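Local coordinates for enoyl-CoA hydratase/isomerase family protein (Pseudomonas syringae pv. tomato, PDB 3OT6), which is of unknown substrate specificity but, as a crotonase-like member of the enoyl-CoA hydratase/isomerase family, probably acts on an acyl-CoA thioester, at residues 28-36 / 79-87; 101-111 / 121-132. All coordinates share one frame; numbering follows the deposited sequence.

Contact 1: residues 28-36 / 79-87; sequences AISPDVIIA and LVAQGSTLA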
ATOM      1  N   ALA A  28      10.901  -5.629   2.844  1.00 25.38           N
ATOM      2  CA  ALA A  28      11.286  -4.252   2.577  1.00 25.14           C
ATOM      3  C   ALA A  28      10.915  -3.850   1.144  1.00 25.62           C
ATOM      4  O   ALA A  28      10.925  -4.673   0.232  1.00 26.51           O
ATOM      5  CB  ALA A  28      12.785  -4.046   2.843  1.00 24.98           C
ATOM      6  N   ILE A  29      10.588  -2.580   0.946  1.00 25.34           N
ATOM      7  CA  ILE A  29      10.278  -2.041  -0.336  1.00 24.47           C
ATOM      8  C   ILE A  29      11.603  -1.518  -0.875  1.00 25.28           C
ATOM      9  O   ILE A  29      12.101  -0.477  -0.452  1.00 26.43           O
ATOM     10  CB  ILE A  29       9.198  -0.924  -0.234  1.00 23.75           C
ATOM     11  CG1 ILE A  29       7.983  -1.394   0.574  1.00 24.39           C
ATOM     12  CG2 ILE A  29       8.762  -0.422  -1.618  1.00 22.88           C
ATOM     13  CD1 ILE A  29       7.311  -2.719   0.084  1.00 26.51           C
ATOM     14  N   SER A  30      12.187  -2.271  -1.797  1.00 26.03           N
ATOM     15  CA  SER A  30      13.461  -1.909  -2.417  1.00 26.59           C
ATOM     16  C   SER A  30      13.164  -1.378  -3.806  1.00 26.61           C
ATOM     17  O   SER A  30      12.009  -1.415  -4.228  1.00 26.27           O
ATOM     18  CB  SER A  30      14.340  -3.139  -2.524  1.00 26.21           C
ATOM     19  OG  SER A  30      13.705  -4.142  -3.325  1.00 29.29           O
ATOM     20  N   PRO A  31      14.196  -0.839  -4.513  1.00 26.98           N
ATOM     21  CA  PRO A  31      13.986  -0.489  -5.954  1.00 25.99           C
ATOM     22  C   PRO A  31      13.488  -1.653  -6.841  1.00 25.64           C
ATOM     23  O   PRO A  31      12.595  -1.460  -7.669  1.00 26.01           O
ATOM     24  CB  PRO A  31      15.346   0.019  -6.389  1.00 25.10           C
ATOM     25  CG  PRO A  31      15.899   0.689  -5.098  1.00 25.67           C
ATOM     26  CD  PRO A  31      15.440  -0.228  -3.974  1.00 25.71           C
ATOM     27  N   ASP A  32      14.021  -2.840  -6.632  1.00 25.93           N
ATOM     28  CA  ASP A  32      13.599  -4.042  -7.361  1.00 26.38           C
ATOM     29  C   ASP A  32      12.151  -4.388  -7.045  1.00 25.60           C
ATOM     30  O   ASP A  32      11.384  -4.698  -7.944  1.00 25.88           O
ATOM     31  CB  ASP A  32      14.472  -5.226  -6.936  1.00 26.74           C
ATOM     32  CG  ASP A  32      15.910  -5.156  -7.495  1.00 30.33           C
ATOM     33  OD1 ASP A  32      16.256  -4.260  -8.303  1.00 25.34           O
ATOM     34  OD2 ASP A  32      16.718  -6.039  -7.071  1.00 37.53           O
ATOM     35  N   VAL A  33      11.761  -4.294  -5.767  1.00 24.62           N
ATOM     36  CA  VAL A  33      10.372  -4.536  -5.390  1.00 22.93           C
ATOM     37  C   VAL A  33       9.420  -3.661  -6.167  1.00 22.84           C
ATOM     38  O   VAL A  33       8.428  -4.154  -6.650  1.00 23.87           O
ATOM     39  CB  VAL A  33      10.141  -4.450  -3.888  1.00 22.86           C
ATOM     40  CG1 VAL A  33       8.677  -4.419  -3.571  1.00 21.09           C
ATOM     41  CG2 VAL A  33      10.779  -5.673  -3.197  1.00 22.39           C
ATOM     42  N   ILE A  34       9.755  -2.402  -6.379  1.00 21.98           N
ATOM     43  CA  ILE A  34       8.842  -1.494  -7.058  1.00 22.78           C
ATOM     44  C   ILE A  34       8.729  -1.819  -8.553  1.00 24.26           C
ATOM     45  O   ILE A  34       7.650  -1.738  -9.137  1.00 23.38           O
ATOM     46  CB  ILE A  34       9.254  -0.023  -6.817  1.00 22.36           C
ATOM     47  CG1 ILE A  34       9.117   0.284  -5.314  1.00 21.76           C
ATOM     48  CG2 ILE A  34       8.417   0.925  -7.674  1.00 18.41           C
ATOM     49  CD1 ILE A  34       9.777   1.540  -4.906  1.00 22.21           C
ATOM     50  N   ILE A  35       9.870  -2.167  -9.155  1.00 25.56           N
ATOM     51  CA  ILE A  35       9.922  -2.612 -10.513  1.00 26.38           C
ATOM     52  C   ILE A  35       9.076  -3.906 -10.663  1.00 27.29           C
ATOM     53  O   ILE A  35       8.243  -4.034 -11.578  1.00 27.90           O
ATOM     54  CB  ILE A  35      11.345  -2.859 -10.940  1.00 26.57           C
ATOM     55  CG1 ILE A  35      12.093  -1.513 -11.061  1.00 25.86           C
ATOM     56  CG2 ILE A  35      11.316  -3.527 -12.304  1.00 26.13           C
ATOM     57  CD1 ILE A  35      13.563  -1.652 -11.276  1.00 22.14           C
ATOM     58  N   ALA A  36       9.260  -4.842  -9.752  1.00 26.62           N
ATOM     59  CA  ALA A  36       8.457  -6.053  -9.774  1.00 26.21           C
ATOM     60  C   ALA A  36       7.013  -5.662  -9.728  1.00 26.74           C
ATOM     61  O   ALA A  36       6.253  -6.180 -10.534  1.00 28.07           O
ATOM     62  CB  ALA A  36       8.812  -6.990  -8.610  1.00 25.27           C
ATOM     63  N   LEU A  79      14.303   6.332  -4.534  1.00 26.63           N
ATOM     64  CA  LEU A  79      13.510   5.283  -3.961  1.00 25.63           C
ATOM     65  C   LEU A  79      12.130   5.826  -3.513  1.00 25.76           C
ATOM     66  O   LEU A  79      11.093   5.212  -3.801  1.00 25.20           O
ATOM     67  CB  LEU A  79      14.236   4.532  -2.819  1.00 24.67           C
ATOM     68  CG  LEU A  79      13.464   3.400  -2.086  1.00 23.98           C
ATOM     69  CD1 LEU A  79      13.017   2.266  -3.006  1.00 22.09           C
ATOM     70  CD2 LEU A  79      14.244   2.771  -0.919  1.00 23.71           C
ATOM     71  N   VAL A  80      12.110   6.968  -2.830  1.00 24.73           N
ATOM     72  CA  VAL A  80      10.845   7.433  -2.311  1.00 22.81           C
ATOM     73  C   VAL A  80      10.022   7.930  -3.459  1.00 24.04           C
ATOM     74  O   VAL A  80       8.800   7.744  -3.456  1.00 24.94           O
ATOM     75  CB  VAL A  80      11.034   8.523  -1.239  1.00 23.10           C
ATOM     76  CG1 VAL A  80       9.688   9.395  -1.019  1.00 19.13           C
ATOM     77  CG2 VAL A  80      11.637   7.884  -0.012  1.00 14.59           C
ATOM     78  N   ALA A  81      10.650   8.556  -4.450  1.00 24.79           N
ATOM     79  CA  ALA A  81       9.867   9.004  -5.646  1.00 25.00           C
ATOM     80  C   ALA A  81       9.183   7.822  -6.368  1.00 25.48           C
ATOM     81  O   ALA A  81       7.997   7.928  -6.819  1.00 26.74           O
ATOM     82  CB  ALA A  81      10.718   9.850  -6.628  1.00 23.95           C
ATOM     83  N   GLN A  82       9.870   6.682  -6.430  1.00 25.08           N
ATOM     84  CA  GLN A  82       9.334   5.521  -7.150  1.00 25.25           C
ATOM     85  C   GLN A  82       8.214   4.947  -6.331  1.00 25.09           C
ATOM     86  O   GLN A  82       7.194   4.517  -6.843  1.00 26.26           O
ATOM     87  CB  GLN A  82      10.377   4.440  -7.289  1.00 25.30           C
ATOM     88  CG  GLN A  82      11.502   4.557  -8.266  1.00 30.84           C
ATOM     89  CD  GLN A  82      12.451   3.262  -8.037  1.00 47.84           C
ATOM     90  OE1 GLN A  82      13.441   3.346  -7.263  1.00 53.23           O
ATOM     91  NE2 GLN A  82      12.090   2.056  -8.650  1.00 47.26           N
ATOM     92  N   GLY A  83       8.410   4.901  -5.021  1.00 24.13           N
ATOM     93  CA  GLY A  83       7.442   4.291  -4.169  1.00 22.18           C
ATOM     94  C   GLY A  83       6.160   5.127  -4.094  1.00 22.44           C
ATOM     95  O   GLY A  83       5.043   4.548  -4.028  1.00 21.06           O
ATOM     96  N   SER A  84       6.308   6.457  -4.027  1.00 20.90           N
ATOM     97  CA  SER A  84       5.167   7.364  -4.083  1.00 20.96           C
ATOM     98  C   SER A  84       4.432   7.307  -5.441  1.00 22.22           C
ATOM     99  O   SER A  84       3.186   7.399  -5.476  1.00 21.04           O
ATOM    100  CB  SER A  84       5.640   8.788  -3.870  1.00 20.86           C
ATOM    101  OG  SER A  84       6.224   8.869  -2.592  1.00 19.05           O
ATOM    102  N   THR A  85       5.220   7.221  -6.551  1.00 22.56           N
ATOM    103  CA  THR A  85       4.700   7.072  -7.916  1.00 20.70           C
ATOM    104  C   THR A  85       3.871   5.767  -7.979  1.00 21.73           C
ATOM    105  O   THR A  85       2.749   5.761  -8.567  1.00 21.53           O
ATOM    106  CB  THR A  85       5.868   7.026  -8.957  1.00 22.10           C
ATOM    107  OG1 THR A  85       6.543   8.317  -9.025  1.00 22.59           O
ATOM    108  CG2 THR A  85       5.377   6.621 -10.329  1.00 15.07           C
ATOM    109  N   LEU A  86       4.368   4.705  -7.313  1.00 20.53           N
ATOM    110  CA  LEU A  86       3.645   3.437  -7.229  1.00 20.33           C
ATOM    111  C   LEU A  86       2.372   3.629  -6.426  1.00 21.36           C
ATOM    112  O   LEU A  86       1.326   3.082  -6.807  1.00 23.51           O
ATOM    113  CB  LEU A  86       4.496   2.275  -6.655  1.00 18.65           C
ATOM    114  CG  LEU A  86       3.766   0.980  -6.276  1.00 17.54           C
ATOM    115  CD1 LEU A  86       3.223   0.246  -7.555  1.00 17.40           C
ATOM    116  CD2 LEU A  86       4.623  -0.004  -5.464  1.00 16.23           C
ATOM    117  N   ALA A  87       2.416   4.389  -5.325  1.00 21.04           N
ATOM    118  CA  ALA A  87       1.166   4.648  -4.576  1.00 21.29           C
ATOM    119  C   ALA A  87       0.135   5.382  -5.493  1.00 21.06           C
ATOM    120  O   ALA A  87      -1.057   5.069  -5.500  1.00 22.53           O
ATOM    121  CB  ALA A  87       1.417   5.466  -3.240  1.00 19.81           C
TER
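Ile29 meets helix 79-87 through its backbone rather than through the end of its side chain. Its O lies 3.9 Å from Leu79 CD1, while the sec-butyl group starts toward the helix and then leads away. Ser30, whose CB points away from the partner, is the N-cap of the helix that starts at Pro31: its OG accepts from Val33 N over 3.1 Å, with an N-H...O angle of 162°, a capping bond next to the residue that touches Leu79. Pro31 then lays its ring carbons CD and CG against Leu79, CD lying 3.6 Å from Leu79 CD1, and the two side chains cross at about a right angle. Leu79 gets there because its CG is anti to the backbone N (chi1 178°), which brings CD1 across toward the proline.

Ile34 carries the largest share of the contact and is a knob in a hole formed by Leu79, Gln82, Gly83 and Leu86. Its CD1 goes deepest, 3.6 Å from Gly83 N, where there is no side chain to stop it, and it also lies 3.8 Å from Gln82 CB. The other branch turns down the partner helix, with CG2 4.3 Å from Leu86 CB. Ile35, at the margin, adds a looser contact with the end of Gln82. Between the two segments the contact is van der Waals packing; it buries 367 Å², with the short helix axes 9.9 Å apart at closest and inclined at 26°.

The N-terminal turn of helix 31-46 is thus joined to the middle of helix 73-91. Around the pair, Val68 of helix 66-71 touches both Pro31 and Leu79, Leu7 of helix 4-7 packs on Val33 and Ala36, and helix 202-230 lies against Ala81, Ser84 and Thr85.

Contact 2: residues 101-111 / 121-132; sequences CPGHAVAKGAF and GVAGPFSIGLNE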
ATOM      1  N   CYS A 101      -3.687  -7.749   4.302  1.00 22.82           N
ATOM      2  CA  CYS A 101      -2.491  -7.587   5.088  1.00 23.82           C
ATOM      3  C   CYS A 101      -2.335  -8.761   6.059  1.00 24.43           C
ATOM      4  O   CYS A 101      -3.172  -8.920   6.933  1.00 23.45           O
ATOM      5  CB  CYS A 101      -2.511  -6.226   5.795  1.00 23.57           C
ATOM      6  SG  CYS A 101      -1.375  -6.137   7.166  1.00 23.28           S
ATOM      7  N   PRO A 102      -1.279  -9.608   5.886  1.00 26.04           N
ATOM      8  CA  PRO A 102      -1.225 -10.825   6.737  1.00 27.26           C
ATOM      9  C   PRO A 102      -0.594 -10.659   8.146  1.00 28.21           C
ATOM     10  O   PRO A 102      -0.412 -11.644   8.847  1.00 30.26           O
ATOM     11  CB  PRO A 102      -0.487 -11.866   5.860  1.00 25.62           C
ATOM     12  CG  PRO A 102       0.148 -11.123   4.748  1.00 26.96           C
ATOM     13  CD  PRO A 102      -0.202  -9.631   4.879  1.00 26.62           C
ATOM     14  N   GLY A 103      -0.319  -9.433   8.579  1.00 28.71           N
ATOM     15  CA  GLY A 103       0.239  -9.213   9.896  1.00 28.46           C
ATOM     16  C   GLY A 103       0.572  -7.750  10.111  1.00 29.28           C
ATOM     17  O   GLY A 103      -0.351  -6.887  10.219  1.00 29.79           O
ATOM     18  N   HIS A 104       1.875  -7.470  10.216  1.00 28.15           N
ATOM     19  CA  HIS A 104       2.416  -6.110  10.416  1.00 27.21           C
ATOM     20  C   HIS A 104       2.376  -5.314   9.118  1.00 26.63           C
ATOM     21  O   HIS A 104       2.603  -5.866   8.021  1.00 27.19           O
ATOM     22  CB  HIS A 104       3.903  -6.200  10.832  1.00 27.36           C
ATOM     23  CG  HIS A 104       4.127  -6.847  12.159  1.00 30.80           C
ATOM     24  ND1 HIS A 104       4.799  -8.038  12.298  1.00 34.30           N
ATOM     25  CD2 HIS A 104       3.757  -6.474  13.405  1.00 33.07           C
ATOM     26  CE1 HIS A 104       4.830  -8.380  13.574  1.00 36.62           C
ATOM     27  NE2 HIS A 104       4.200  -7.446  14.267  1.00 37.36           N
ATOM     28  N   ALA A 105       2.182  -4.009   9.223  1.00 25.27           N
ATOM     29  CA  ALA A 105       2.354  -3.116   8.077  1.00 24.04           C
ATOM     30  C   ALA A 105       2.865  -1.762   8.597  1.00 23.87           C
ATOM     31  O   ALA A 105       2.154  -1.047   9.312  1.00 24.24           O
ATOM     32  CB  ALA A 105       1.016  -2.977   7.315  1.00 23.26           C
ATOM     33  N   VAL A 106       4.118  -1.418   8.304  1.00 23.36           N
ATOM     34  CA  VAL A 106       4.764  -0.295   8.999  1.00 21.71           C
ATOM     35  C   VAL A 106       5.344   0.598   7.935  1.00 21.53           C
ATOM     36  O   VAL A 106       5.897   0.100   6.941  1.00 21.47           O
ATOM     37  CB  VAL A 106       5.885  -0.784   9.923  1.00 22.37           C
ATOM     38  CG1 VAL A 106       6.663   0.395  10.585  1.00 23.13           C
ATOM     39  CG2 VAL A 106       5.349  -1.737  11.013  1.00 24.02           C
ATOM     40  N   ALA A 107       5.198   1.913   8.127  1.00 20.76           N
ATOM     41  CA  ALA A 107       5.832   2.960   7.284  1.00 20.34           C
ATOM     42  C   ALA A 107       5.303   2.726   5.849  1.00 20.76           C
ATOM     43  O   ALA A 107       4.087   2.559   5.722  1.00 21.38           O
ATOM     44  CB  ALA A 107       7.370   2.931   7.396  1.00 17.31           C
ATOM     45  N   LYS A 108       6.160   2.677   4.805  1.00 20.75           N
ATOM     46  CA  LYS A 108       5.692   2.442   3.422  1.00 20.39           C
ATOM     47  C   LYS A 108       4.791   1.202   3.381  1.00 19.73           C
ATOM     48  O   LYS A 108       3.799   1.183   2.651  1.00 19.79           O
ATOM     49  CB  LYS A 108       6.843   2.340   2.392  1.00 20.72           C
ATOM     50  CG  LYS A 108       6.399   2.258   0.904  1.00 21.56           C
ATOM     51  CD  LYS A 108       5.822   3.621   0.390  1.00 24.90           C
ATOM     52  CE  LYS A 108       5.057   3.561  -0.996  1.00 21.78           C
ATOM     53  NZ  LYS A 108       4.334   4.958  -1.150  1.00 23.96           N
ATOM     54  N   GLY A 109       5.080   0.184   4.168  1.00 18.16           N
ATOM     55  CA  GLY A 109       4.157  -0.945   4.167  1.00 18.71           C
ATOM     56  C   GLY A 109       2.743  -0.500   4.579  1.00 19.45           C
ATOM     57  O   GLY A 109       1.738  -1.011   4.075  1.00 19.43           O
ATOM     58  N   ALA A 110       2.628   0.430   5.516  1.00 18.60           N
ATOM     59  CA  ALA A 110       1.286   0.888   5.838  1.00 19.70           C
ATOM     60  C   ALA A 110       0.755   1.880   4.757  1.00 20.03           C
ATOM     61  O   ALA A 110      -0.473   2.011   4.596  1.00 20.72           O
ATOM     62  CB  ALA A 110       1.196   1.487   7.260  1.00 18.19           C
ATOM     63  N   PHE A 111       1.646   2.577   4.043  1.00 19.44           N
ATOM     64  CA  PHE A 111       1.201   3.337   2.898  1.00 20.56           C
ATOM     65  C   PHE A 111       0.558   2.510   1.801  1.00 21.31           C
ATOM     66  O   PHE A 111      -0.284   3.005   1.050  1.00 21.44           O
ATOM     67  CB  PHE A 111       2.275   4.240   2.361  1.00 20.37           C
ATOM     68  CG  PHE A 111       2.501   5.439   3.245  1.00 21.95           C
ATOM     69  CD1 PHE A 111       1.438   6.317   3.540  1.00 25.23           C
ATOM     70  CD2 PHE A 111       3.735   5.687   3.813  1.00 18.89           C
ATOM     71  CE1 PHE A 111       1.642   7.459   4.388  1.00 24.99           C
ATOM     72  CE2 PHE A 111       3.940   6.773   4.643  1.00 22.29           C
ATOM     73  CZ  PHE A 111       2.904   7.664   4.951  1.00 22.44           C
ATOM     74  N   GLY A 121      -7.182  -6.800   7.121  1.00 20.96           N
ATOM     75  CA  GLY A 121      -6.045  -7.181   7.962  1.00 22.28           C
ATOM     76  C   GLY A 121      -6.381  -8.403   8.794  1.00 22.73           C
ATOM     77  O   GLY A 121      -7.500  -8.878   8.746  1.00 22.80           O
ATOM     78  N   VAL A 122      -5.424  -8.905   9.564  1.00 24.90           N
ATOM     79  CA  VAL A 122      -5.659 -10.131  10.377  1.00 27.61           C
ATOM     80  C   VAL A 122      -5.471  -9.807  11.839  1.00 28.68           C
ATOM     81  O   VAL A 122      -4.564  -9.031  12.178  1.00 30.98           O
ATOM     82  CB  VAL A 122      -4.792 -11.364   9.909  1.00 27.01           C
ATOM     83  CG1 VAL A 122      -5.210 -11.756   8.522  1.00 26.54           C
ATOM     84  CG2 VAL A 122      -3.323 -11.032   9.893  1.00 28.01           C
ATOM     85  N   ALA A 123      -6.342 -10.346  12.691  1.00 29.66           N
ATOM     86  CA  ALA A 123      -6.215 -10.232  14.174  1.00 30.17           C
ATOM     87  C   ALA A 123      -4.946 -10.897  14.721  1.00 31.40           C
ATOM     88  O   ALA A 123      -4.524 -11.969  14.242  1.00 32.43           O
ATOM     89  CB  ALA A 123      -7.441 -10.882  14.842  1.00 29.46           C
ATOM     90  N   GLY A 124      -4.351 -10.284  15.736  1.00 32.60           N
ATOM     91  CA  GLY A 124      -3.190 -10.859  16.377  1.00 32.72           C
ATOM     92  C   GLY A 124      -2.190  -9.818  16.818  1.00 34.04           C
ATOM     93  O   GLY A 124      -2.499  -8.614  16.840  1.00 34.37           O
ATOM     94  N   PRO A 125      -0.972 -10.268  17.184  1.00 34.46           N
ATOM     95  CA  PRO A 125      -0.048  -9.324  17.855  1.00 34.21           C
ATOM     96  C   PRO A 125       0.700  -8.473  16.834  1.00 34.13           C
ATOM     97  O   PRO A 125       1.935  -8.452  16.828  1.00 34.62           O
ATOM     98  CB  PRO A 125       0.931 -10.256  18.585  1.00 34.68           C
ATOM     99  CG  PRO A 125       0.957 -11.561  17.728  1.00 34.34           C
ATOM    100  CD  PRO A 125      -0.479 -11.674  17.169  1.00 34.63           C
ATOM    101  N   PHE A 126      -0.031  -7.779  15.955  1.00 32.81           N
ATOM    102  CA  PHE A 126       0.628  -7.114  14.818  1.00 29.38           C
ATOM    103  C   PHE A 126       0.632  -5.635  15.013  1.00 28.47           C
ATOM    104  O   PHE A 126      -0.171  -5.128  15.779  1.00 29.27           O
ATOM    105  CB  PHE A 126      -0.034  -7.521  13.540  1.00 28.88           C
ATOM    106  CG  PHE A 126      -0.011  -9.014  13.306  1.00 27.72           C
ATOM    107  CD1 PHE A 126       1.197  -9.672  13.051  1.00 28.22           C
ATOM    108  CD2 PHE A 126      -1.185  -9.750  13.349  1.00 26.56           C
ATOM    109  CE1 PHE A 126       1.238 -11.029  12.830  1.00 27.24           C
ATOM    110  CE2 PHE A 126      -1.174 -11.129  13.117  1.00 27.27           C
ATOM    111  CZ  PHE A 126       0.038 -11.778  12.840  1.00 25.79           C
ATOM    112  N   SER A 127       1.584  -4.946  14.410  1.00 26.42           N
ATOM    113  CA  SER A 127       1.568  -3.495  14.440  1.00 26.16           C
ATOM    114  C   SER A 127       1.287  -2.960  13.050  1.00 24.59           C
ATOM    115  O   SER A 127       1.946  -3.386  12.057  1.00 25.13           O
ATOM    116  CB  SER A 127       2.933  -2.937  14.868  1.00 26.16           C
ATOM    117  OG  SER A 127       3.200  -3.467  16.140  1.00 31.92           O
ATOM    118  N   ILE A 128       0.385  -1.992  12.973  1.00 21.42           N
ATOM    119  CA  ILE A 128       0.203  -1.295  11.732  1.00 19.65           C
ATOM    120  C   ILE A 128       0.341   0.190  12.009  1.00 20.11           C
ATOM    121  O   ILE A 128      -0.354   0.734  12.914  1.00 20.48           O
ATOM    122  CB  ILE A 128      -1.173  -1.571  11.185  1.00 20.10           C
ATOM    123  CG1 ILE A 128      -1.315  -3.045  10.789  1.00 16.94           C
ATOM    124  CG2 ILE A 128      -1.471  -0.597  10.071  1.00 19.62           C
ATOM    125  CD1 ILE A 128      -2.715  -3.434  10.600  1.00 17.59           C
ATOM    126  N   GLY A 129       1.224   0.874  11.280  1.00 19.07           N
ATOM    127  CA  GLY A 129       1.335   2.290  11.506  1.00 18.73           C
ATOM    128  C   GLY A 129       2.516   2.881  10.818  1.00 19.29           C
ATOM    129  O   GLY A 129       3.197   2.191  10.100  1.00 18.78           O
ATOM    130  N   LEU A 130       2.776   4.154  11.117  1.00 19.33           N
ATOM    131  CA  LEU A 130       3.723   4.962  10.444  1.00 20.38           C
ATOM    132  C   LEU A 130       4.777   5.378  11.475  1.00 22.42           C
ATOM    133  O   LEU A 130       4.576   6.319  12.267  1.00 21.40           O
ATOM    134  CB  LEU A 130       3.011   6.203   9.857  1.00 19.53           C
ATOM    135  CG  LEU A 130       1.934   5.887   8.821  1.00 20.21           C
ATOM    136  CD1 LEU A 130       1.259   7.194   8.335  1.00 17.91           C
ATOM    137  CD2 LEU A 130       2.497   5.055   7.625  1.00 16.93           C
ATOM    138  N   ASN A 131       5.918   4.693  11.479  1.00 24.40           N
ATOM    139  CA  ASN A 131       6.798   4.903  12.607  1.00 26.86           C
ATOM    140  C   ASN A 131       7.881   5.893  12.299  1.00 27.95           C
ATOM    141  O   ASN A 131       8.808   6.050  13.078  1.00 29.36           O
ATOM    142  CB  ASN A 131       7.356   3.582  13.121  1.00 27.02           C
ATOM    143  CG  ASN A 131       8.278   2.919  12.129  1.00 29.66           C
ATOM    144  OD1 ASN A 131       8.305   3.235  10.948  1.00 32.05           O
ATOM    145  ND2 ASN A 131       9.034   1.998  12.608  1.00 29.75           N
ATOM    146  N   GLU A 132       7.770   6.578  11.168  1.00 28.97           N
ATOM    147  CA  GLU A 132       8.909   7.318  10.708  1.00 29.38           C
ATOM    148  C   GLU A 132       9.371   8.390  11.693  1.00 28.84           C
ATOM    149  O   GLU A 132      10.583   8.654  11.806  1.00 29.20           O
ATOM    150  CB  GLU A 132       8.856   7.789   9.206  1.00 30.06           C
ATOM    151  CG  GLU A 132       7.579   7.871   8.443  1.00 31.44           C
ATOM    152  CD  GLU A 132       6.920   6.528   8.043  1.00 33.49           C
ATOM    153  OE1 GLU A 132       6.930   6.148   6.861  1.00 30.48           O
ATOM    154  OE2 GLU A 132       6.317   5.873   8.910  1.00 35.43           O
TER
HETATM  155  O   HOH W   1      -2.938  -7.262  10.383  1.00 27.96           O
HETATM  156  O   HOH W   2       3.399  -6.074  17.231  1.00 33.13           O
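Gly103 is pressed against the face of the Phe126 ring: its CA stands 3.4 Å from the ring centroid and 15° off the normal, a CH-pi contact made with the main chain itself. Pro125 CD covers the opposite face. The same phenyl turns an edge to His104, a T-shaped pair with planes at 82° and Phe126 CD1 over the centre of the His104 imidazole. Water 2 links Pro125 O and Ser127 OG beside that ring.

Beyond the aromatics the chains run as parallel strands. Ala105 N donates to Ser127 O (2.9 Å), Gly129 N to Ala105 O (2.9 Å) and Ala107 N to Gly129 O (2.8 Å). Where the helix begins, Leu130 CD2 lies over one face of Phe111, 3.8 Å from its centroid, and Glu132, its chain bent at chi2 (-72°), brings OE1 to 3.3 Å from Ala107 CB.

Strands 103-106 and 128-129 form the middle of a four-stranded sheet between 58-59 and 165-166, consistent with the smaller sheet of the crotonase fold. Leu113 of helix 108-113 packs on Ala105 and Ile128, and Met165 of strand 165-166 touches Val106 and Ser127.

How the contacts relate
Contacts 1 and 2 have centres about 18 Å apart, yet they meet through Lys108, at the start of the helix in contact 2. Its NZ lies 3.0 Å from Gly83 O of contact 1, a weak hydrogen bond, and 3.6 Å from Ala87 CB, while its CG is 4.0 Å from Ile29 CG1. Both contacts also flank one loop by backbone bonds: Ile29 pairs with Gly63 and Asp65, and Val106 with Ser61. The side chain of Glu132 is about 4 Å from a bound 2-methylpentane-2,4-diol, probably from the crystallisation liquor. It may mark a pocket; as in other crotonase-like enzymes, the active site probably lies near the Ser61-Asp65 loop and the helix start at Lys108.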